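Local coordinates for protein putative retaining b-glycosidase (Saccharophagus degradans, PDB 5A95) that probably hydrolyses mixed-linkage beta-1,3-1,4-glucans as a retaining family 5 glycoside hydrolase, with specificity governed by its quaternary structure, at residues N56-D61 with F66-V71; L186-T191 with A252-P257; I224-G229 with P286-Q291; A242-E245 with A250-A253. The protein carries 1 engineered substitution. One frame throughout, in Å; residues are numbered along the deposited sequence.

Contact 1 of 4, residues N56-D61 with F66-V71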
loop_
_atom_site.group_PDB
_atom_site.type_symbol
_atom_site.label_atom_id
_atom_site.label_comp_id
_atom_site.label_asym_id
_atom_site.label_seq_id
_atom_site.Cartn_x
_atom_site.Cartn_y
_atom_site.Cartn_z
ATOM N N ASN A 56 -34.637 7.129 -12.341
ATOM C CA ASN A 56 -34.698 6.580 -11.008
ATOM C C ASN A 56 -35.115 5.123 -10.970
ATOM O O ASN A 56 -35.405 4.587 -9.894
ATOM C CB ASN A 56 -35.577 7.424 -10.077
ATOM C CG ASN A 56 -37.041 7.263 -10.356
ATOM O OD1 ASN A 56 -37.451 6.944 -11.477
ATOM N ND2 ASN A 56 -37.846 7.497 -9.349
ATOM N N LYS A 57 -35.148 4.459 -12.123
ATOM C CA LYS A 57 -35.619 3.074 -12.196
ATOM C C LYS A 57 -34.568 2.135 -12.749
ATOM O O LYS A 57 -33.718 2.519 -13.550
ATOM C CB LYS A 57 -36.819 2.980 -13.131
ATOM C CG LYS A 57 -38.027 3.793 -12.721
ATOM C CD LYS A 57 -38.558 3.413 -11.352
ATOM C CE LYS A 57 -39.963 3.991 -11.167
ATOM N NZ LYS A 57 -40.064 5.420 -11.589
ATOM N N PHE A 58 -34.666 0.886 -12.339
ATOM C CA PHE A 58 -34.106 -0.194 -13.117
ATOM C C PHE A 58 -35.125 -0.597 -14.178
ATOM O O PHE A 58 -36.330 -0.652 -13.889
ATOM C CB PHE A 58 -33.786 -1.411 -12.244
ATOM C CG PHE A 58 -32.854 -1.110 -11.108
ATOM C CD1 PHE A 58 -31.553 -0.718 -11.358
ATOM C CD2 PHE A 58 -33.271 -1.197 -9.792
ATOM C CE1 PHE A 58 -30.675 -0.450 -10.333
ATOM C CE2 PHE A 58 -32.404 -0.910 -8.740
ATOM C CZ PHE A 58 -31.097 -0.534 -9.025
ATOM N N ILE A 59 -34.633 -0.978 -15.363
ATOM C CA ILE A 59 -35.494 -1.478 -16.453
ATOM C C ILE A 59 -34.894 -2.711 -17.095
ATOM O O ILE A 59 -33.661 -2.895 -17.078
ATOM C CB ILE A 59 -35.765 -0.416 -17.524
ATOM C CG1 ILE A 59 -34.476 0.112 -18.149
ATOM C CG2 ILE A 59 -36.607 0.697 -16.934
ATOM C CD1 ILE A 59 -34.712 0.896 -19.418
ATOM N N ASP A 60 -35.763 -3.554 -17.655
ATOM C CA ASP A 60 -35.312 -4.674 -18.470
ATOM C C ASP A 60 -35.215 -4.235 -19.928
ATOM O O ASP A 60 -35.376 -3.043 -20.240
ATOM C CB ASP A 60 -36.203 -5.900 -18.270
ATOM C CG ASP A 60 -37.616 -5.719 -18.821
ATOM O OD1 ASP A 60 -37.854 -4.794 -19.607
ATOM O OD2 ASP A 60 -38.483 -6.521 -18.416
ATOM N N ASP A 61 -34.917 -5.200 -20.803
ATOM C CA ASP A 61 -34.698 -4.930 -22.225
ATOM C C ASP A 61 -35.981 -4.691 -23.028
ATOM O O ASP A 61 -35.895 -4.378 -24.214
ATOM C CB ASP A 61 -33.799 -6.005 -22.876
ATOM C CG ASP A 61 -34.420 -7.392 -22.924
ATOM O OD1 ASP A 61 -35.616 -7.552 -22.613
ATOM O OD2 ASP A 61 -33.672 -8.331 -23.330
ATOM N N PHE A 66 -38.074 -2.790 -13.418
ATOM C CA PHE A 66 -37.621 -3.986 -12.752
ATOM C C PHE A 66 -37.291 -3.636 -11.309
ATOM O O PHE A 66 -36.735 -2.586 -11.032
ATOM C CB PHE A 66 -36.375 -4.530 -13.459
ATOM C CG PHE A 66 -35.855 -5.794 -12.868
ATOM C CD1 PHE A 66 -36.363 -7.041 -13.247
ATOM C CD2 PHE A 66 -34.864 -5.746 -11.899
ATOM C CE1 PHE A 66 -35.869 -8.197 -12.661
ATOM C CE2 PHE A 66 -34.385 -6.898 -11.322
ATOM C CZ PHE A 66 -34.896 -8.114 -11.680
ATOM N N THR A 67 -37.612 -4.535 -10.394
ATOM C CA THR A 67 -37.259 -4.382 -8.974
ATOM C C THR A 67 -36.478 -5.597 -8.530
ATOM O O THR A 67 -36.958 -6.709 -8.658
ATOM C CB THR A 67 -38.562 -4.242 -8.125
ATOM O OG1 THR A 67 -39.368 -3.181 -8.683
ATOM C CG2 THR A 67 -38.256 -3.938 -6.700
ATOM N N PHE A 68 -35.261 -5.398 -8.023
ATOM C CA PHE A 68 -34.530 -6.516 -7.402
ATOM C C PHE A 68 -35.227 -6.826 -6.064
ATOM O O PHE A 68 -35.458 -5.919 -5.254
ATOM C CB PHE A 68 -33.054 -6.174 -7.135
ATOM C CG PHE A 68 -32.240 -5.855 -8.363
ATOM C CD1 PHE A 68 -31.614 -6.860 -9.070
ATOM C CD2 PHE A 68 -32.114 -4.559 -8.828
ATOM C CE1 PHE A 68 -30.880 -6.599 -10.195
ATOM C CE2 PHE A 68 -31.344 -4.285 -9.947
ATOM C CZ PHE A 68 -30.754 -5.300 -10.648
ATOM N N ARG A 69 -35.573 -8.090 -5.860
ATOM C CA ARG A 69 -36.243 -8.557 -4.660
ATOM C C ARG A 69 -35.628 -9.903 -4.340
ATOM O O ARG A 69 -35.792 -10.885 -5.074
ATOM C CB ARG A 69 -37.763 -8.743 -4.869
ATOM C CG ARG A 69 -38.543 -7.486 -5.232
ATOM C CD ARG A 69 -40.047 -7.775 -5.403
ATOM N NE ARG A 69 -40.239 -8.820 -6.411
ATOM C CZ ARG A 69 -40.470 -8.632 -7.699
ATOM N NH1 ARG A 69 -40.606 -7.403 -8.202
ATOM N NH2 ARG A 69 -40.554 -9.690 -8.490
ATOM N N GLY A 70 -34.917 -9.985 -3.225
ATOM C CA GLY A 70 -34.294 -11.254 -2.875
ATOM C C GLY A 70 -33.588 -11.248 -1.552
ATOM O O GLY A 70 -34.013 -10.577 -0.607
ATOM N N VAL A 71 -32.499 -12.011 -1.493
ATOM C CA VAL A 71 -31.805 -12.267 -0.250
ATOM C C VAL A 71 -30.295 -12.259 -0.458
ATOM O O VAL A 71 -29.801 -12.510 -1.559
ATOM C CB VAL A 71 -32.192 -13.623 0.382
ATOM C CG1 VAL A 71 -33.693 -13.726 0.559
ATOM C CG2 VAL A 71 -31.706 -14.796 -0.453
HETATM O O HOH W 1 -36.688 0.040 -10.204
#
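F58 and F66 face each other where strand 57-59 turns back into strand 65-72, the first parallel strand of the barrel. The backbone bonding is sparse. F66 N donates to F58 O at 2.8 Å, almost straight at 172°. A water stands in for a second rung: it accepts from F58 N at 3.1 Å and donates to F66 O at 2.8 Å.

Beside the backbone bond lies an aromatic contact. F68 brings its edge onto the face of F58, a T-shaped pair with centroids 4.8 Å apart and planes at 82°. F68 CE2 stands over the middle of the F58 ring, 3.6 Å from F58 CD2. Phenylalanine suits both places, one offering a flat face and the other a C-H edge.

F66 takes part through its CB, 4.2 Å from F58 CB. CG of F66 lies opposite the backbone N (chi1 -178°), which carries the ring away from strand 57-59, to meet Y136. F58 is also packed by V53 and P286.

The chemistry implies a hairpin held by one nearly straight N-H...O bond and a water bridge, while the T-shaped pair adds hydrophobic burial and C-H to pi attraction where F58 and F68 both pack on I288 of the barrel.

Contact 2 of 4, residues L186-T191 with A252-P257. With BGC (beta-D-glucopyranose), chain D.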
loop_
_atom_site.group_PDB
_atom_site.type_symbol
_atom_site.label_atom_id
_atom_site.label_comp_id
_atom_site.label_asym_id
_atom_site.label_seq_id
_atom_site.Cartn_x
_atom_site.Cartn_y
_atom_site.Cartn_z
ATOM N N LEU A 186 -19.758 -1.745 -4.746
ATOM C CA LEU A 186 -18.337 -1.444 -4.706
ATOM C C LEU A 186 -17.675 -1.641 -3.342
ATOM O O LEU A 186 -16.524 -2.067 -3.283
ATOM C CB LEU A 186 -18.092 -0.006 -5.168
ATOM C CG LEU A 186 -18.630 0.330 -6.574
ATOM C CD1 LEU A 186 -18.249 1.770 -6.939
ATOM C CD2 LEU A 186 -18.147 -0.650 -7.622
ATOM N N PHE A 187 -18.404 -1.302 -2.273
ATOM C CA PHE A 187 -17.862 -1.380 -0.913
ATOM C C PHE A 187 -19.045 -1.408 0.046
ATOM O O PHE A 187 -19.671 -0.379 0.302
ATOM C CB PHE A 187 -16.942 -0.202 -0.611
ATOM C CG PHE A 187 -16.192 -0.361 0.686
ATOM C CD1 PHE A 187 -16.788 -0.036 1.888
ATOM C CD2 PHE A 187 -14.883 -0.805 0.697
ATOM C CE1 PHE A 187 -16.087 -0.192 3.087
ATOM C CE2 PHE A 187 -14.196 -0.965 1.868
ATOM C CZ PHE A 187 -14.795 -0.663 3.062
ATOM N N ASN A 188 -19.332 -2.592 0.596
ATOM C CA ASN A 188 -20.527 -2.851 1.404
ATOM C C ASN A 188 -20.918 -1.715 2.364
ATOM O O ASN A 188 -21.979 -1.097 2.246
ATOM C CB ASN A 188 -20.297 -4.163 2.127
ATOM C CG ASN A 188 -21.289 -4.460 3.229
ATOM O OD1 ASN A 188 -22.494 -4.462 3.050
ATOM N ND2 ASN A 188 -20.745 -4.766 4.410
ATOM N N GLU A 189 -20.088 -1.465 3.381
ATOM C CA GLU A 189 -20.467 -0.558 4.470
ATOM C C GLU A 189 -19.371 0.421 4.831
ATOM O O GLU A 189 -18.531 0.144 5.725
ATOM C CB GLU A 189 -20.962 -1.325 5.705
ATOM C CG GLU A 189 -22.401 -1.788 5.536
ATOM C CD GLU A 189 -22.975 -2.525 6.712
ATOM O OE1 GLU A 189 -22.197 -3.044 7.517
ATOM O OE2 GLU A 189 -24.216 -2.624 6.779
ATOM N N PRO A 190 -19.408 1.605 4.202
ATOM C CA PRO A 190 -18.513 2.668 4.622
ATOM C C PRO A 190 -18.836 3.105 6.052
ATOM O O PRO A 190 -19.988 3.378 6.381
ATOM C CB PRO A 190 -18.814 3.779 3.629
ATOM C CG PRO A 190 -19.357 3.052 2.428
ATOM C CD PRO A 190 -20.223 2.008 3.051
ATOM N N THR A 191 -17.781 3.195 6.875
ATOM C CA THR A 191 -17.889 3.709 8.224
ATOM C C THR A 191 -16.514 4.071 8.743
ATOM O O THR A 191 -15.527 3.395 8.411
ATOM C CB THR A 191 -18.573 2.738 9.218
ATOM O OG1 THR A 191 -18.577 3.357 10.510
ATOM C CG2 THR A 191 -17.854 1.393 9.305
ATOM N N ALA A 252 -26.969 2.407 -2.521
ATOM C CA ALA A 252 -27.277 1.413 -1.488
ATOM C C ALA A 252 -27.790 2.102 -0.241
ATOM O O ALA A 252 -27.311 3.167 0.134
ATOM C CB ALA A 252 -26.038 0.589 -1.146
ATOM N N ALA A 253 -28.644 1.417 0.501
ATOM C CA ALA A 253 -29.028 1.797 1.848
ATOM C C ALA A 253 -29.192 0.524 2.653
ATOM O O ALA A 253 -29.666 -0.486 2.149
ATOM C CB ALA A 253 -30.333 2.575 1.851
ATOM N N HIS A 254 -28.827 0.596 3.941
ATOM C CA HIS A 254 -28.934 -0.535 4.870
ATOM C C HIS A 254 -29.813 -0.152 6.055
ATOM O O HIS A 254 -29.312 0.126 7.170
ATOM C CB HIS A 254 -27.554 -0.980 5.341
ATOM C CG HIS A 254 -26.758 -1.669 4.271
ATOM N ND1 HIS A 254 -25.512 -2.214 4.507
ATOM C CD2 HIS A 254 -27.038 -1.924 2.966
ATOM C CE1 HIS A 254 -25.056 -2.756 3.401
ATOM N NE2 HIS A 254 -25.978 -2.627 2.465
ATOM N N PRO A 255 -31.122 -0.079 5.819
ATOM C CA PRO A 255 -31.995 0.468 6.836
ATOM C C PRO A 255 -32.442 -0.578 7.880
ATOM O O PRO A 255 -33.629 -0.946 7.977
ATOM C CB PRO A 255 -33.171 0.957 6.017
ATOM C CG PRO A 255 -33.271 -0.056 4.900
ATOM C CD PRO A 255 -31.846 -0.358 4.562
ATOM N N TYR A 256 -31.499 -1.035 8.698
ATOM C CA TYR A 256 -31.849 -1.879 9.818
ATOM C C TYR A 256 -32.770 -1.125 10.804
ATOM O O TYR A 256 -32.771 0.116 10.830
ATOM C CB TYR A 256 -30.581 -2.381 10.457
ATOM C CG TYR A 256 -29.903 -3.516 9.716
ATOM C CD1 TYR A 256 -30.552 -4.720 9.497
ATOM C CD2 TYR A 256 -28.579 -3.419 9.313
ATOM C CE1 TYR A 256 -29.921 -5.779 8.878
ATOM C CE2 TYR A 256 -27.933 -4.488 8.720
ATOM C CZ TYR A 256 -28.608 -5.658 8.490
ATOM O OH TYR A 256 -27.939 -6.712 7.888
ATOM N N PRO A 257 -33.516 -1.876 11.637
ATOM C CA PRO A 257 -34.578 -1.239 12.401
ATOM C C PRO A 257 -34.186 -0.144 13.377
ATOM O O PRO A 257 -34.959 0.791 13.602
ATOM C CB PRO A 257 -35.242 -2.413 13.176
ATOM C CG PRO A 257 -34.272 -3.547 13.100
ATOM C CD PRO A 257 -33.577 -3.347 11.764
HETATM C C2 BGC D . -22.713 -6.400 8.307
HETATM C C3 BGC D . -22.970 -7.906 8.285
HETATM C C4 BGC D . -23.433 -8.362 9.674
HETATM C C5 BGC D . -24.635 -7.546 10.108
HETATM C C6 BGC D . -25.162 -7.961 11.461
HETATM C C1 BGC D . -23.795 -5.593 9.018
HETATM O O1 BGC D . -23.342 -4.338 9.458
HETATM O O2 BGC D . -22.495 -5.916 6.931
HETATM O O3 BGC D . -21.749 -8.553 7.806
HETATM O O4 BGC D . -23.764 -9.753 9.794
HETATM O O5 BGC D . -24.188 -6.200 10.226
HETATM O O6 BGC D . -26.143 -6.979 11.799
#
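The shortest bond between the two segments runs from H254 ND1 to E189 OE2, 2.6 Å long with an angle of 164° at the hydrogen. E189 OE2 lies close to the imidazole plane and receives the N-H on its anti side. It sits at the edge of the ring, and the carboxylate plane is turned 55° from that of the imidazole. The glutamate reaches this spot with its chain extended beyond CG (chi2 -179°).

That bond leaves the other oxygen for sugar: O1 of the bound glucose donates to E189 OE1 at 2.6 Å, and O2 may add a weak bond. N188 works alongside. Its ND2 donates to glucose O2 at 3.3 Å and is also bound to S143 O, while its OD1 accepts from R103 NH2 and lies 3.1 Å from H254 CE1, at the imidazole edge. Asparagine, both donor and acceptor, suits this crossing of protein and sugar bonds. Histidine in turn can join two partners, and H254 NE2 has its own beyond the two segments.

N188, E189 and P190 form the Asn-Glu-Pro sequence familiar from family 5; N188 and E189 belong to the glycan pocket. Strand 136-144 runs beside N188, with H142 also bonded to the glucose. Helix 230-233 lies against E189 through W232 and against H254 through A233, while helix 202-219 touches L186 and P190.

Contact 3 of 4, residues I224-G229 with P286-Q291. Engineered in segment 286-291: Q291 (natural residue Glu). With BGC (beta-D-glucopyranose), chain D.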
loop_
_atom_site.group_PDB
_atom_site.type_symbol
_atom_site.label_atom_id
_atom_site.label_comp_id
_atom_site.label_asym_id
_atom_site.label_seq_id
_atom_site.Cartn_x
_atom_site.Cartn_y
_atom_site.Cartn_z
ATOM N N ILE A 224 -24.185 -2.204 -13.452
ATOM C CA ILE A 224 -24.708 -1.178 -12.569
ATOM C C ILE A 224 -23.852 -1.088 -11.301
ATOM O O ILE A 224 -23.919 -1.943 -10.426
ATOM C CB ILE A 224 -26.169 -1.477 -12.171
ATOM C CG1 ILE A 224 -27.073 -1.576 -13.411
ATOM C CG2 ILE A 224 -26.671 -0.419 -11.203
ATOM C CD1 ILE A 224 -28.418 -2.221 -13.105
ATOM N N PRO A 225 -23.040 -0.029 -11.170
ATOM C CA PRO A 225 -22.333 0.200 -9.904
ATOM C C PRO A 225 -23.331 0.632 -8.847
ATOM O O PRO A 225 -24.233 1.446 -9.112
ATOM C CB PRO A 225 -21.346 1.355 -10.241
ATOM C CG PRO A 225 -21.288 1.396 -11.755
ATOM C CD PRO A 225 -22.703 1.014 -12.156
ATOM N N LEU A 226 -23.104 0.167 -7.623
ATOM C CA LEU A 226 -23.949 0.503 -6.482
ATOM C C LEU A 226 -23.059 1.128 -5.403
ATOM O O LEU A 226 -22.072 0.512 -4.963
ATOM C CB LEU A 226 -24.640 -0.747 -5.947
ATOM C CG LEU A 226 -25.618 -0.576 -4.805
ATOM C CD1 LEU A 226 -26.848 0.164 -5.229
ATOM C CD2 LEU A 226 -26.013 -1.879 -4.150
ATOM N N VAL A 227 -23.364 2.380 -5.057
ATOM C CA VAL A 227 -22.531 3.235 -4.201
ATOM C C VAL A 227 -23.245 3.470 -2.873
ATOM O O VAL A 227 -24.446 3.675 -2.837
ATOM C CB VAL A 227 -22.305 4.589 -4.910
ATOM C CG1 VAL A 227 -21.646 5.616 -3.997
ATOM C CG2 VAL A 227 -21.450 4.369 -6.154
ATOM N N ALA A 228 -22.471 3.447 -1.787
ATOM C CA ALA A 228 -22.970 3.605 -0.431
ATOM C C ALA A 228 -22.393 4.848 0.255
ATOM O O ALA A 228 -21.279 5.290 -0.037
ATOM C CB ALA A 228 -22.584 2.413 0.420
ATOM N N GLY A 229 -23.186 5.382 1.171
ATOM C CA GLY A 229 -22.757 6.439 2.056
ATOM C C GLY A 229 -22.267 5.935 3.410
ATOM O O GLY A 229 -22.094 4.739 3.654
ATOM N N PRO A 286 -32.091 4.981 -8.815
ATOM C CA PRO A 286 -32.524 3.698 -8.256
ATOM C C PRO A 286 -31.779 3.417 -6.949
ATOM O O PRO A 286 -30.588 3.732 -6.823
ATOM C CB PRO A 286 -32.133 2.670 -9.318
ATOM C CG PRO A 286 -31.640 3.450 -10.504
ATOM C CD PRO A 286 -31.245 4.816 -10.006
ATOM N N VAL A 287 -32.488 2.811 -6.001
ATOM C CA VAL A 287 -31.929 2.463 -4.699
ATOM C C VAL A 287 -32.148 0.987 -4.435
ATOM O O VAL A 287 -33.233 0.445 -4.708
ATOM C CB VAL A 287 -32.592 3.299 -3.587
ATOM C CG1 VAL A 287 -32.227 2.840 -2.182
ATOM C CG2 VAL A 287 -32.243 4.747 -3.789
ATOM N N ILE A 288 -31.113 0.328 -3.919
ATOM C CA ILE A 288 -31.246 -1.029 -3.455
ATOM C C ILE A 288 -30.899 -1.090 -1.974
ATOM O O ILE A 288 -29.794 -0.704 -1.545
ATOM C CB ILE A 288 -30.384 -2.080 -4.214
ATOM C CG1 ILE A 288 -30.421 -1.886 -5.723
ATOM C CG2 ILE A 288 -30.800 -3.495 -3.822
ATOM C CD1 ILE A 288 -29.521 -2.834 -6.504
ATOM N N ALA A 289 -31.872 -1.537 -1.178
ATOM C CA ALA A 289 -31.637 -1.792 0.230
ATOM C C ALA A 289 -30.965 -3.157 0.335
ATOM O O ALA A 289 -31.643 -4.180 0.486
ATOM C CB ALA A 289 -32.950 -1.713 0.987
ATOM N N THR A 290 -29.632 -3.177 0.187
ATOM C CA THR A 290 -28.937 -4.447 0.057
ATOM C C THR A 290 -28.719 -5.223 1.359
ATOM O O THR A 290 -28.297 -6.371 1.307
ATOM C CB THR A 290 -27.617 -4.299 -0.698
ATOM O OG1 THR A 290 -26.886 -3.203 -0.149
ATOM C CG2 THR A 290 -27.826 -4.115 -2.177
ATOM N N GLN A 291 -29.029 -4.588 2.483
ATOM C CA GLN A 291 -29.185 -5.273 3.766
ATOM C C GLN A 291 -30.304 -4.598 4.500
ATOM O O GLN A 291 -30.412 -3.371 4.543
ATOM C CB GLN A 291 -27.923 -5.252 4.623
ATOM C CG GLN A 291 -26.811 -6.020 3.967
ATOM C CD GLN A 291 -25.557 -6.188 4.789
ATOM O OE1 GLN A 291 -24.507 -6.465 4.236
ATOM N NE2 GLN A 291 -25.682 -6.144 6.086
HETATM C C2 BGC D . -22.713 -6.400 8.307
HETATM C C3 BGC D . -22.970 -7.906 8.285
HETATM C C4 BGC D . -23.433 -8.362 9.674
HETATM C C5 BGC D . -24.635 -7.546 10.108
HETATM C C6 BGC D . -25.162 -7.961 11.461
HETATM C C1 BGC D . -23.795 -5.593 9.018
HETATM O O1 BGC D . -23.342 -4.338 9.458
HETATM O O2 BGC D . -22.495 -5.916 6.931
HETATM O O3 BGC D . -21.749 -8.553 7.806
HETATM O O4 BGC D . -23.764 -9.753 9.794
HETATM O O5 BGC D . -24.188 -6.200 10.226
HETATM O O6 BGC D . -26.143 -6.979 11.799
#
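CG of L226 stands opposite the backbone N (chi1 -177°), and chi2 of 68° points CD1 at I288 and CD2 at T290. L226 CD1 rests 4.1 Å from I288 CG1, the two side chains passing at a slant. L226 CD2 reaches T290 CG2 tip to tip at 3.5 Å, tighter than usual for two methyl carbons.

T290 can serve apolar and polar neighbours at once because its chi1 of 48° sets OG1 between the backbone N and the carbonyl carbon and turns CG2 to L226. The hydroxyl is hydrogen-bonded to E185 OE2 and to H254 NE2. Branched aliphatic residues suit the apolar half of this place, and a threonine marks where it gives way to the pocket.

One residue on, the engineered Q291 (Glu in nature) enters the glycan pocket. Q291 NE2 makes a weak bond of 3.3 Å to glucose O2 and also bonds Y256 OH, while its OE1 accepts from R103 NH1.

Strands 224-227 and 287-289 are not direct neighbours: strand 250-252 lies between them, with the small residues A250 and A252 touching L226. The contact thus bridges the barrel interior over that strand, with I138 of strand 136-144 packing on I288 and T290.

Contact 4 of 4, residues A242-E245 with A250-A253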
loop_
_atom_site.group_PDB
_atom_site.type_symbol
_atom_site.label_atom_id
_atom_site.label_comp_id
_atom_site.label_asym_id
_atom_site.label_seq_id
_atom_site.Cartn_x
_atom_site.Cartn_y
_atom_site.Cartn_z
ATOM N N ALA A 242 -23.719 16.727 -3.985
ATOM C CA ALA A 242 -22.468 16.119 -4.459
ATOM C C ALA A 242 -22.662 14.671 -4.864
ATOM O O ALA A 242 -21.996 13.757 -4.362
ATOM C CB ALA A 242 -21.372 16.263 -3.424
ATOM N N PRO A 243 -23.570 14.428 -5.823
ATOM C CA PRO A 243 -23.772 13.062 -6.275
ATOM C C PRO A 243 -22.552 12.544 -7.044
ATOM O O PRO A 243 -21.777 13.320 -7.607
ATOM C CB PRO A 243 -24.960 13.199 -7.230
ATOM C CG PRO A 243 -24.853 14.584 -7.770
ATOM C CD PRO A 243 -24.369 15.397 -6.604
ATOM N N ILE A 244 -22.435 11.228 -7.156
ATOM C CA ILE A 244 -21.444 10.648 -8.050
ATOM C C ILE A 244 -21.694 11.160 -9.463
ATOM O O ILE A 244 -22.833 11.106 -9.965
ATOM C CB ILE A 244 -21.593 9.118 -8.054
ATOM C CG1 ILE A 244 -21.346 8.523 -6.684
ATOM C CG2 ILE A 244 -20.737 8.468 -9.134
ATOM C CD1 ILE A 244 -19.936 8.619 -6.209
ATOM N N GLU A 245 -20.645 11.655 -10.113
ATOM C CA GLU A 245 -20.793 12.320 -11.409
ATOM C C GLU A 245 -20.632 11.337 -12.568
ATOM O O GLU A 245 -19.791 11.555 -13.444
ATOM C CB GLU A 245 -19.806 13.494 -11.499
ATOM C CG GLU A 245 -20.151 14.608 -10.514
ATOM C CD GLU A 245 -19.162 15.735 -10.587
ATOM O OE1 GLU A 245 -19.286 16.510 -11.532
ATOM O OE2 GLU A 245 -18.287 15.858 -9.720
ATOM N N ALA A 250 -26.621 3.256 -9.146
ATOM C CA ALA A 250 -27.633 3.095 -8.123
ATOM C C ALA A 250 -26.984 3.333 -6.765
ATOM O O ALA A 250 -25.746 3.259 -6.627
ATOM C CB ALA A 250 -28.224 1.702 -8.189
ATOM N N TYR A 251 -27.808 3.638 -5.764
ATOM C CA TYR A 251 -27.298 3.869 -4.416
ATOM C C TYR A 251 -27.843 2.810 -3.448
ATOM O O TYR A 251 -28.988 2.371 -3.541
ATOM C CB TYR A 251 -27.646 5.300 -3.947
ATOM C CG TYR A 251 -26.888 6.365 -4.680
ATOM C CD1 TYR A 251 -25.602 6.693 -4.295
ATOM C CD2 TYR A 251 -27.433 7.019 -5.785
ATOM C CE1 TYR A 251 -24.883 7.675 -4.950
ATOM C CE2 TYR A 251 -26.711 7.982 -6.470
ATOM C CZ TYR A 251 -25.443 8.329 -6.030
ATOM O OH TYR A 251 -24.703 9.283 -6.689
ATOM N N ALA A 252 -26.969 2.407 -2.521
ATOM C CA ALA A 252 -27.277 1.413 -1.488
ATOM C C ALA A 252 -27.790 2.102 -0.241
ATOM O O ALA A 252 -27.311 3.167 0.134
ATOM C CB ALA A 252 -26.038 0.589 -1.146
ATOM N N ALA A 253 -28.644 1.417 0.501
ATOM C CA ALA A 253 -29.028 1.797 1.848
ATOM C C ALA A 253 -29.192 0.524 2.653
ATOM O O ALA A 253 -29.666 -0.486 2.149
ATOM C CB ALA A 253 -30.333 2.575 1.851
HETATM O O HOH W 2 -25.192 10.006 -9.170
#
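In the (beta/alpha)8 barrel of family 5 enzymes, the parallel strands are joined by outer helices and loops, and here such a loop, 242-245, is fastened to the outside of the strand it leads into, 250-252. The fastening is done by Y251. Its neighbours A250 and A252 turn inward against L226, so the tyrosine between them projects outward, where a long aromatic side chain can span the gap to the loop.

The phenol oxygen meets the loop backbone. I244 N donates to Y251 OH at 3.0 Å, a somewhat bent bond of 145°. The proline before it, P243, has no N-H of its own to place; P243 CB lies 4.0 Å from Y251 OH, a van der Waals contact, and the proline rests on Y285. Y285 in turn forms an edge-to-face pair with the Y251 ring, which would restrict rotation of that ring.

I244 covers the end of the tyrosine. CG1 of I244 lies beside the backbone N (chi1 -62°), on the side facing the phenol, 3.4 Å from Y251 OH and 4.0 Å from Y251 CE1. The branched isoleucine suits a position that must fill two directions, since it also packs on V227 and on N209 and I213 of helix 202-219. Next to it, E245 forms a salt bridge with K206, tying the loop to the same helix.

A water completes the link: it donates to I244 O at 2.7 Å and is hydrogen-bonded to Y251 OH at 2.6 Å, so that the one hydroxyl serves both the N-H and, through water, the carbonyl of I244.

How the contacts relate
All four contacts belong to one barrel. Along the chain contact 1 comes first; contacts 2 and 3 then alternate their segments, and contact 4 is nested within the loop closed by contact 3. Contacts 2 and 3, about 8 Å apart centre to centre, share the bound glucose. Contacts 3 and 4, also about 8 Å between centres, are joined through neighbouring strands 224-227, 250-252 and 287-289. Contacts 2 and 4 share A252 and A253. The centre of contact 1 is about 12 Å from that of contact 3 and about 19 Å from that of contact 2. F58 packs on P286 and I288 of contact 3 and on A250 of contact 4, joining the hairpin to the barrel interior, while contacts 2 and 3 meet at the sugar.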